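Putative exported protein (Bacteroides fragilis, PDB 4RAA) is of unknown function but folds as a six-bladed beta-propeller of the YWTD superfamily and is probably exported as a lipoprotein. Local coordinates at residues A[303-308]-A[354-359]; A[278-283]-A[294-299]; A[28-33]-A[51-56]. One frame throughout, in Å; residues are numbered along the deposited sequence.

Interaction 1 of 3, residues A[303-308]-A[354-359]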
loop_
_atom_site.group_PDB
_atom_site.type_symbol
_atom_site.label_atom_id
_atom_site.label_comp_id
_atom_site.label_asym_id
_atom_site.label_seq_id
_atom_site.Cartn_x
_atom_site.Cartn_y
_atom_site.Cartn_z
ATOM N N GLY A 303 18.836 -31.312 27.930
ATOM C CA GLY A 303 17.597 -31.384 28.723
ATOM C C GLY A 303 16.250 -31.466 28.023
ATOM O O GLY A 303 15.617 -32.522 28.038
ATOM N N GLU A 304 15.800 -30.325 27.483
ATOM C CA GLU A 304 14.529 -30.165 26.742
ATOM C C GLU A 304 14.776 -29.514 25.407
ATOM O O GLU A 304 15.533 -28.556 25.324
ATOM C CB GLU A 304 13.551 -29.218 27.434
ATOM C CG GLU A 304 12.603 -29.818 28.453
ATOM C CD GLU A 304 11.555 -28.802 28.918
ATOM O OE1 GLU A 304 11.693 -27.576 28.647
ATOM O OE2 GLU A 304 10.585 -29.228 29.581
ATOM N N LEU A 305 14.070 -29.987 24.389
ATOM C CA LEU A 305 14.144 -29.423 23.044
ATOM C C LEU A 305 12.699 -29.474 22.531
ATOM O O LEU A 305 12.291 -30.414 21.857
ATOM C CB LEU A 305 15.162 -30.212 22.214
ATOM C CG LEU A 305 15.871 -29.410 21.125
ATOM C CD1 LEU A 305 16.992 -30.250 20.543
ATOM C CD2 LEU A 305 14.913 -28.940 20.042
ATOM N N ASN A 306 11.915 -28.477 22.943
ATOM C CA ASN A 306 10.476 -28.401 22.613
ATOM C C ASN A 306 10.186 -28.140 21.142
ATOM O O ASN A 306 9.227 -28.691 20.600
ATOM C CB ASN A 306 9.754 -27.357 23.489
ATOM C CG ASN A 306 9.732 -27.732 24.971
ATOM O OD1 ASN A 306 10.024 -28.868 25.361
ATOM N ND2 ASN A 306 9.363 -26.769 25.808
ATOM N N TYR A 307 11.012 -27.314 20.509
ATOM C CA TYR A 307 10.833 -26.973 19.102
ATOM C C TYR A 307 12.073 -26.333 18.483
ATOM O O TYR A 307 12.917 -25.762 19.184
ATOM C CB TYR A 307 9.642 -26.004 18.937
ATOM C CG TYR A 307 9.822 -24.660 19.629
ATOM C CD1 TYR A 307 9.631 -24.523 21.021
ATOM C CD2 TYR A 307 10.172 -23.518 18.896
ATOM C CE1 TYR A 307 9.801 -23.289 21.651
ATOM C CE2 TYR A 307 10.339 -22.281 19.515
ATOM C CZ TYR A 307 10.152 -22.161 20.887
ATOM O OH TYR A 307 10.325 -20.925 21.485
ATOM N N PHE A 308 12.154 -26.439 17.161
ATOM C CA PHE A 308 13.192 -25.784 16.374
ATOM C C PHE A 308 12.595 -24.500 15.809
ATOM O O PHE A 308 11.493 -24.526 15.245
ATOM C CB PHE A 308 13.727 -26.688 15.244
ATOM C CG PHE A 308 14.918 -27.505 15.646
ATOM C CD1 PHE A 308 14.767 -28.767 16.220
ATOM C CD2 PHE A 308 16.208 -26.994 15.479
ATOM C CE1 PHE A 308 15.881 -29.513 16.604
ATOM C CE2 PHE A 308 17.324 -27.733 15.854
ATOM C CZ PHE A 308 17.161 -28.993 16.423
ATOM N N ILE A 354 18.255 -19.543 26.033
ATOM C CA ILE A 354 19.622 -19.793 25.566
ATOM C C ILE A 354 19.420 -20.531 24.238
ATOM O O ILE A 354 18.809 -21.611 24.214
ATOM C CB ILE A 354 20.460 -20.672 26.528
ATOM C CG1 ILE A 354 20.634 -19.953 27.877
ATOM C CG2 ILE A 354 21.812 -21.022 25.881
ATOM C CD1 ILE A 354 21.387 -20.736 28.936
ATOM N N LEU A 355 19.930 -19.954 23.150
ATOM C CA LEU A 355 19.808 -20.572 21.821
ATOM C C LEU A 355 20.856 -21.658 21.618
ATOM O O LEU A 355 22.011 -21.496 22.005
ATOM C CB LEU A 355 19.955 -19.544 20.693
ATOM C CG LEU A 355 19.017 -18.344 20.725
ATOM C CD1 LEU A 355 19.268 -17.480 19.500
ATOM C CD2 LEU A 355 17.555 -18.771 20.807
ATOM N N LEU A 356 20.411 -22.759 21.021
ATOM C CA LEU A 356 21.248 -23.872 20.613
ATOM C C LEU A 356 21.444 -23.705 19.113
ATOM O O LEU A 356 20.467 -23.679 18.360
ATOM C CB LEU A 356 20.566 -25.221 20.893
ATOM C CG LEU A 356 21.091 -26.483 20.191
ATOM C CD1 LEU A 356 22.590 -26.686 20.366
ATOM C CD2 LEU A 356 20.325 -27.698 20.685
ATOM N N PHE A 357 22.702 -23.574 18.704
ATOM C CA PHE A 357 23.092 -23.550 17.301
ATOM C C PHE A 357 23.680 -24.932 17.046
ATOM O O PHE A 357 24.649 -25.315 17.717
ATOM C CB PHE A 357 24.098 -22.445 17.026
ATOM C CG PHE A 357 23.503 -21.072 17.099
ATOM C CD1 PHE A 357 23.405 -20.412 18.318
ATOM C CD2 PHE A 357 23.028 -20.433 15.955
ATOM C CE1 PHE A 357 22.849 -19.139 18.392
ATOM C CE2 PHE A 357 22.478 -19.159 16.030
ATOM C CZ PHE A 357 22.386 -18.513 17.246
ATOM N N VAL A 358 23.085 -25.675 16.104
ATOM C CA VAL A 358 23.495 -27.054 15.778
ATOM C C VAL A 358 23.429 -27.343 14.278
ATOM O O VAL A 358 22.530 -26.869 13.595
ATOM C CB VAL A 358 22.629 -28.080 16.569
ATOM C CG1 VAL A 358 21.139 -27.923 16.278
ATOM C CG2 VAL A 358 23.073 -29.515 16.312
ATOM N N ARG A 359 24.389 -28.116 13.781
ATOM C CA ARG A 359 24.435 -28.533 12.368
ATOM C C ARG A 359 25.281 -29.791 12.210
ATOM O O ARG A 359 25.944 -30.218 13.154
ATOM C CB ARG A 359 24.994 -27.416 11.476
ATOM C CG ARG A 359 26.426 -26.998 11.789
ATOM C CD ARG A 359 26.915 -25.840 10.926
ATOM N NE ARG A 359 28.315 -25.503 11.222
ATOM C CZ ARG A 359 29.044 -24.563 10.612
ATOM N NH1 ARG A 359 28.533 -23.807 9.632
ATOM N NH2 ARG A 359 30.312 -24.372 10.991
#

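Interaction 2 of 3, residues A[278-283]-A[294-299]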
loop_
_atom_site.group_PDB
_atom_site.type_symbol
_atom_site.label_atom_id
_atom_site.label_comp_id
_atom_site.label_asym_id
_atom_site.label_seq_id
_atom_site.Cartn_x
_atom_site.Cartn_y
_atom_site.Cartn_z
ATOM N N ILE A 278 13.012 -36.367 14.853
ATOM C CA ILE A 278 13.846 -35.522 13.992
ATOM C C ILE A 278 14.769 -36.352 13.097
ATOM O O ILE A 278 15.539 -37.194 13.575
ATOM C CB ILE A 278 14.640 -34.443 14.755
ATOM C CG1 ILE A 278 15.432 -33.577 13.751
ATOM C CG2 ILE A 278 15.554 -35.046 15.825
ATOM C CD1 ILE A 278 15.993 -32.303 14.332
ATOM N N GLY A 279 14.677 -36.070 11.799
ATOM C CA GLY A 279 15.465 -36.714 10.762
ATOM C C GLY A 279 16.520 -35.737 10.281
ATOM O O GLY A 279 16.185 -34.625 9.856
ATOM N N LEU A 280 17.786 -36.152 10.352
ATOM C CA LEU A 280 18.932 -35.351 9.916
ATOM C C LEU A 280 19.388 -35.959 8.599
ATOM O O LEU A 280 19.484 -37.178 8.518
ATOM C CB LEU A 280 20.063 -35.446 10.954
ATOM C CG LEU A 280 19.671 -35.357 12.444
ATOM C CD1 LEU A 280 20.849 -35.608 13.376
ATOM C CD2 LEU A 280 19.029 -34.016 12.758
ATOM N N TYR A 281 19.630 -35.133 7.575
ATOM C CA TYR A 281 20.169 -35.593 6.286
ATOM C C TYR A 281 21.474 -34.845 5.998
ATOM O O TYR A 281 21.477 -33.615 6.008
ATOM C CB TYR A 281 19.161 -35.381 5.153
ATOM C CG TYR A 281 19.706 -35.708 3.771
ATOM C CD1 TYR A 281 20.058 -37.015 3.426
ATOM C CD2 TYR A 281 19.865 -34.712 2.798
ATOM C CE1 TYR A 281 20.556 -37.324 2.154
ATOM C CE2 TYR A 281 20.369 -35.011 1.536
ATOM C CZ TYR A 281 20.710 -36.317 1.221
ATOM O OH TYR A 281 21.206 -36.598 -0.027
ATOM N N ASP A 282 22.563 -35.591 5.763
ATOM C CA ASP A 282 23.883 -35.021 5.437
ATOM C C ASP A 282 24.007 -35.094 3.931
ATOM O O ASP A 282 24.200 -36.186 3.376
ATOM C CB ASP A 282 25.033 -35.792 6.117
ATOM C CG ASP A 282 26.428 -35.205 5.805
ATOM O OD1 ASP A 282 26.566 -34.243 5.006
ATOM O OD2 ASP A 282 27.406 -35.719 6.391
ATOM N N LYS A 283 23.928 -33.926 3.289
ATOM C CA LYS A 283 23.991 -33.821 1.834
ATOM C C LYS A 283 25.310 -34.276 1.233
ATOM O O LYS A 283 25.302 -34.801 0.120
ATOM C CB LYS A 283 23.738 -32.392 1.371
ATOM C CG LYS A 283 22.366 -31.830 1.673
ATOM C CD LYS A 283 22.314 -30.429 1.102
ATOM C CE LYS A 283 20.977 -29.759 1.288
ATOM N NZ LYS A 283 21.002 -28.464 0.562
ATOM N N LYS A 294 13.064 -37.249 22.430
ATOM C CA LYS A 294 13.431 -37.687 23.804
ATOM C C LYS A 294 14.865 -38.254 23.873
ATOM O O LYS A 294 15.589 -38.001 24.839
ATOM C CB LYS A 294 12.440 -38.716 24.400
ATOM C CG LYS A 294 11.240 -38.128 25.134
ATOM C CD LYS A 294 10.248 -37.418 24.226
ATOM C CE LYS A 294 9.133 -36.748 25.028
ATOM N NZ LYS A 294 8.373 -37.707 25.879
ATOM N N ILE A 295 15.246 -39.007 22.845
ATOM C CA ILE A 295 16.583 -39.598 22.739
ATOM C C ILE A 295 17.580 -38.518 22.286
ATOM O O ILE A 295 18.643 -38.392 22.888
ATOM C CB ILE A 295 16.587 -40.865 21.825
ATOM C CG1 ILE A 295 15.960 -42.082 22.555
ATOM C CG2 ILE A 295 18.003 -41.251 21.379
ATOM C CD1 ILE A 295 14.485 -41.977 22.903
ATOM N N PHE A 296 17.220 -37.762 21.236
ATOM C CA PHE A 296 18.050 -36.684 20.640
ATOM C C PHE A 296 18.571 -35.660 21.653
ATOM O O PHE A 296 19.760 -35.372 21.684
ATOM C CB PHE A 296 17.245 -35.954 19.545
ATOM C CG PHE A 296 18.051 -35.014 18.679
ATOM C CD1 PHE A 296 18.890 -35.508 17.687
ATOM C CD2 PHE A 296 17.917 -33.631 18.804
ATOM C CE1 PHE A 296 19.617 -34.643 16.867
ATOM C CE2 PHE A 296 18.632 -32.760 17.983
ATOM C CZ PHE A 296 19.485 -33.267 17.016
ATOM N N GLN A 297 17.675 -35.132 22.478
ATOM C CA GLN A 297 18.038 -34.115 23.491
ATOM C C GLN A 297 18.936 -34.643 24.635
ATOM O O GLN A 297 19.788 -33.901 25.132
ATOM C CB GLN A 297 16.783 -33.429 24.041
ATOM C CG GLN A 297 15.939 -34.294 24.958
ATOM C CD GLN A 297 14.515 -33.810 25.134
ATOM O OE1 GLN A 297 14.122 -32.745 24.637
ATOM N NE2 GLN A 297 13.721 -34.607 25.836
ATOM N N ASP A 298 18.725 -35.897 25.056
ATOM C CA ASP A 298 19.590 -36.552 26.063
ATOM C C ASP A 298 20.988 -36.887 25.488
ATOM O O ASP A 298 21.987 -36.753 26.196
ATOM C CB ASP A 298 18.903 -37.777 26.713
ATOM C CG ASP A 298 17.802 -37.387 27.730
ATOM O OD1 ASP A 298 17.462 -36.190 27.891
ATOM O OD2 ASP A 298 17.273 -38.302 28.395
ATOM N N GLN A 299 21.060 -37.287 24.215
ATOM C CA GLN A 299 22.348 -37.561 23.536
ATOM C C GLN A 299 23.238 -36.320 23.386
ATOM O O GLN A 299 24.454 -36.431 23.493
ATOM C CB GLN A 299 22.140 -38.209 22.160
ATOM C CG GLN A 299 21.773 -39.688 22.212
ATOM C CD GLN A 299 21.670 -40.345 20.836
ATOM O OE1 GLN A 299 21.855 -39.702 19.795
ATOM N NE2 GLN A 299 21.381 -41.637 20.828
#

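Interaction 3 of 3, residues A[28-33]-A[51-56]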
loop_
_atom_site.group_PDB
_atom_site.type_symbol
_atom_site.label_atom_id
_atom_site.label_comp_id
_atom_site.label_asym_id
_atom_site.label_seq_id
_atom_site.Cartn_x
_atom_site.Cartn_y
_atom_site.Cartn_z
ATOM N N SER A 28 26.944 -25.245 19.458
ATOM C CA SER A 28 27.332 -23.924 19.906
ATOM C C SER A 28 26.141 -23.353 20.667
ATOM O O SER A 28 24.995 -23.721 20.391
ATOM C CB SER A 28 27.727 -23.038 18.729
ATOM O OG SER A 28 28.073 -21.746 19.179
ATOM N N PHE A 29 26.419 -22.487 21.636
ATOM C CA PHE A 29 25.382 -21.863 22.462
ATOM C C PHE A 29 25.554 -20.349 22.529
ATOM O O PHE A 29 26.673 -19.837 22.439
ATOM C CB PHE A 29 25.408 -22.458 23.863
ATOM C CG PHE A 29 25.074 -23.919 23.905
ATOM C CD1 PHE A 29 23.745 -24.341 23.833
ATOM C CD2 PHE A 29 26.077 -24.880 24.029
ATOM C CE1 PHE A 29 23.424 -25.692 23.881
ATOM C CE2 PHE A 29 25.763 -26.238 24.083
ATOM C CZ PHE A 29 24.436 -26.645 24.008
ATOM N N LEU A 30 24.437 -19.644 22.668
ATOM C CA LEU A 30 24.432 -18.187 22.768
ATOM C C LEU A 30 23.351 -17.758 23.739
ATOM O O LEU A 30 22.204 -18.195 23.617
ATOM C CB LEU A 30 24.142 -17.562 21.411
ATOM C CG LEU A 30 24.204 -16.036 21.282
ATOM C CD1 LEU A 30 25.575 -15.497 21.680
ATOM C CD2 LEU A 30 23.854 -15.636 19.855
ATOM N N LYS A 31 23.722 -16.881 24.666
ATOM C CA LYS A 31 22.819 -16.349 25.665
ATOM C C LYS A 31 22.238 -15.017 25.167
ATOM O O LYS A 31 22.992 -14.105 24.817
ATOM C CB LYS A 31 23.611 -16.141 26.951
ATOM C CG LYS A 31 22.750 -15.834 28.130
ATOM C CD LYS A 31 23.522 -15.765 29.424
ATOM C CE LYS A 31 22.651 -15.114 30.479
ATOM N NZ LYS A 31 21.301 -15.737 30.608
ATOM N N LEU A 32 20.909 -14.920 25.099
ATOM C CA LEU A 32 20.246 -13.664 24.730
ATOM C C LEU A 32 20.175 -12.756 25.961
ATOM O O LEU A 32 19.843 -13.212 27.061
ATOM C CB LEU A 32 18.835 -13.902 24.198
ATOM C CG LEU A 32 18.718 -14.603 22.844
ATOM C CD1 LEU A 32 17.272 -14.989 22.574
ATOM C CD2 LEU A 32 19.248 -13.727 21.725
ATOM N N GLN A 33 20.489 -11.475 25.764
ATOM C CA GLN A 33 20.464 -10.465 26.841
ATOM C C GLN A 33 19.020 -10.282 27.318
ATOM O O GLN A 33 18.090 -10.310 26.505
ATOM C CB GLN A 33 21.031 -9.135 26.323
ATOM C CG GLN A 33 21.240 -8.043 27.366
ATOM C CD GLN A 33 21.648 -6.698 26.767
ATOM O OE1 GLN A 33 21.657 -6.503 25.550
ATOM N NE2 GLN A 33 21.968 -5.751 27.636
ATOM N N ASN A 51 25.479 -8.042 10.810
ATOM C CA ASN A 51 25.917 -8.856 11.959
ATOM C C ASN A 51 24.893 -8.753 13.090
ATOM O O ASN A 51 25.234 -8.471 14.251
ATOM C CB ASN A 51 27.364 -8.517 12.393
ATOM C CG ASN A 51 28.419 -9.253 11.571
ATOM O OD1 ASN A 51 28.149 -9.753 10.475
ATOM N ND2 ASN A 51 29.632 -9.333 12.112
ATOM N N CYS A 52 23.632 -9.005 12.729
ATOM C CA CYS A 52 22.507 -8.985 13.663
ATOM C C CYS A 52 21.559 -10.160 13.416
ATOM O O CYS A 52 21.559 -10.771 12.341
ATOM C CB CYS A 52 21.734 -7.658 13.577
ATOM S SG CYS A 52 22.658 -6.195 14.092
ATOM N N LEU A 53 20.753 -10.441 14.438
ATOM C CA LEU A 53 19.768 -11.504 14.442
ATOM C C LEU A 53 18.373 -10.902 14.570
ATOM O O LEU A 53 18.036 -10.337 15.620
ATOM C CB LEU A 53 20.005 -12.432 15.640
ATOM C CG LEU A 53 21.372 -13.089 15.786
ATOM C CD1 LEU A 53 21.382 -13.899 17.076
ATOM C CD2 LEU A 53 21.723 -13.955 14.580
ATOM N N LEU A 54 17.575 -11.003 13.507
ATOM C CA LEU A 54 16.174 -10.573 13.551
ATOM C C LEU A 54 15.390 -11.733 14.168
ATOM O O LEU A 54 15.406 -12.827 13.611
ATOM C CB LEU A 54 15.637 -10.206 12.158
ATOM C CG LEU A 54 15.874 -8.770 11.674
ATOM C CD1 LEU A 54 17.308 -8.301 11.862
ATOM C CD2 LEU A 54 15.440 -8.635 10.220
ATOM N N ILE A 55 14.744 -11.501 15.315
ATOM C CA ILE A 55 13.962 -12.523 16.036
ATOM C C ILE A 55 12.523 -12.059 16.196
ATOM O O ILE A 55 12.293 -10.953 16.682
ATOM C CB ILE A 55 14.564 -12.817 17.437
ATOM C CG1 ILE A 55 15.917 -13.526 17.276
ATOM C CG2 ILE A 55 13.616 -13.669 18.300
ATOM C CD1 ILE A 55 16.700 -13.729 18.555
ATOM N N LEU A 56 11.578 -12.929 15.821
ATOM C CA LEU A 56 10.143 -12.702 15.994
ATOM C C LEU A 56 9.624 -13.571 17.136
ATOM O O LEU A 56 9.819 -14.781 17.126
ATOM C CB LEU A 56 9.385 -13.055 14.724
ATOM C CG LEU A 56 7.852 -13.052 14.737
ATOM C CD1 LEU A 56 7.288 -11.734 15.242
ATOM C CD2 LEU A 56 7.358 -13.352 13.332
#

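Interaction 1 of 3, residues A[303-308]-A[354-359]
Phe-308 and Leu-305, from the loop after helix 293-299, meet Val-358 and Leu-356 of strand 354-360 in a buried apolar contact of the beta-propeller. The strand belongs to the sheet in which the chain's last strand pairs with the early strand 25-31, as expected where a propeller closes its ring. Across this interface the loop fits against a face of that sheet. Phe-308 gives up more surface than any other residue here. Its ring is met at the edge, close to the ring plane, by a single methyl: Val-358 CG1 lies 3.8 Å from Phe-308 CE2 and 4.1 Å from Phe-308 CZ, and the two side chains stand at roughly right angles. With chi1 at 58°, Val-358 CG1 lies between the backbone N and the carbonyl carbon on the side of the ring, while CG2, anti to the N, stays farther from it. Outside this contact the phenylalanine also touches Cys-269 of strand 265-272, in the neighbouring sheet, and His-317 of strand 316-321. Leu-356, two residues before Val-358 on the strand, points toward the same loop, while Phe-357 between them points away and packs on Leu-30. The backbones stay well apart, with 9.3 Å between the CA atoms of Phe-308 and Leu-356, so side chains alone bridge the gap. At the second point of contact, Leu-305 CD1 faces Leu-356 CD2 at 4.2 Å.

Interaction 2 of 3, residues A[278-283]-A[294-299]
Phe-296 of helix 293-299 puts its ring against Ile-278 and Leu-280 of strand 275-282, and it is the helix residue that makes the whole contact between the two segments. Its CG is anti to the backbone N (chi1 -169°), which carries the ring off the helix toward the strand. Going outward, CB is 4.2 Å from Ile-278 CG2. The same methyl then lies over one face of the ring, 3.8 Å from Phe-296 CG and similarly close to CD1, with CD2 a little farther off. This is a CH-pi contact: Ile-278 CG2 stands 3.9 Å from the ring centroid and 16° off the normal, slightly displaced toward the rim. Farther out, CE1 turns the ring edge to Leu-280, whose CD1 approaches it to 3.8 Å, near the ring plane. Ile-278 thus takes a face and Leu-280 an edge. Strand 275-282 is the third strand of a four-stranded antiparallel blade, flanked by 265-272 and 287-292, and the helix follows directly on strand 287-292, sending Phe-296 in against the side chains of the sheet. Leu-25 of strand 25-31, from the next sheet, touches both Phe-296 and Leu-280, while Leu-305 packs on Phe-296 from the loop beyond the helix.

Interaction 3 of 3, residues A[28-33]-A[51-56]
Leu-30 reaches out from strand 25-31 to meet the end of Leu-53 on strand 52-57, the two side chains pointing at each other tip to tip with Leu-30 CD2 and Leu-53 CD1 4.1 Å apart. With CG anti to the backbone N (chi1 -175°), Leu-30 extends away from its strand, and its CD2 branch makes the contact. Leu-32 repeats the pattern two residues on: it extends toward Ile-55, and its CD2 ends 4.1 Å from Ile-55 CD1. The isoleucine uses its longer arm, since CG1 is placed anti to the carbonyl carbon (chi1 -69°) and carries CD1 out across the gap. Between the backbones lies the full length of both side chains, with 10.5 Å separating the CA atoms of Leu-32 and Leu-53. In the propeller this is packing between two sheets: strand 25-31 is an edge strand of the sheet it shares with strand 354-360, whereas strand 52-57 lies in the sheet that also holds strands 62-67 and 72-79. Residues alternate on strand 52-57, so Leu-54 and Leu-56 turn to the other side and pack on Phe-92 of strand 85-94. Val-43 from a loop touches Ile-55. On either side of Leu-32 in sequence, Lys-31 NZ forms a salt bridge with Asp-351 and Gln-33 OE1 is hydrogen-bonded to Phe-72 N.

How the interactions relate
Interaction 1 is the middle member of the three. Its centre is 11 Å from that of interaction 2 and 13 Å from that of interaction 3, whereas interactions 2 and 3 have centres 22 Å apart and do not touch, their nearest atoms being about 9 Å from each other. Toward interaction 2 the link is the loop 303-308: Phe-308 CE1 lies 3.6 Å from Ile-278 CD1, and Leu-305 N makes a weak hydrogen bond to Gln-297 OE1. Toward interaction 3 it is strand pairing, where Phe-357 N lies 2.9 Å from Ser-28 O, a backbone hydrogen bond between strands 354-360 and 25-31. Together they run across three neighbouring propeller sheets.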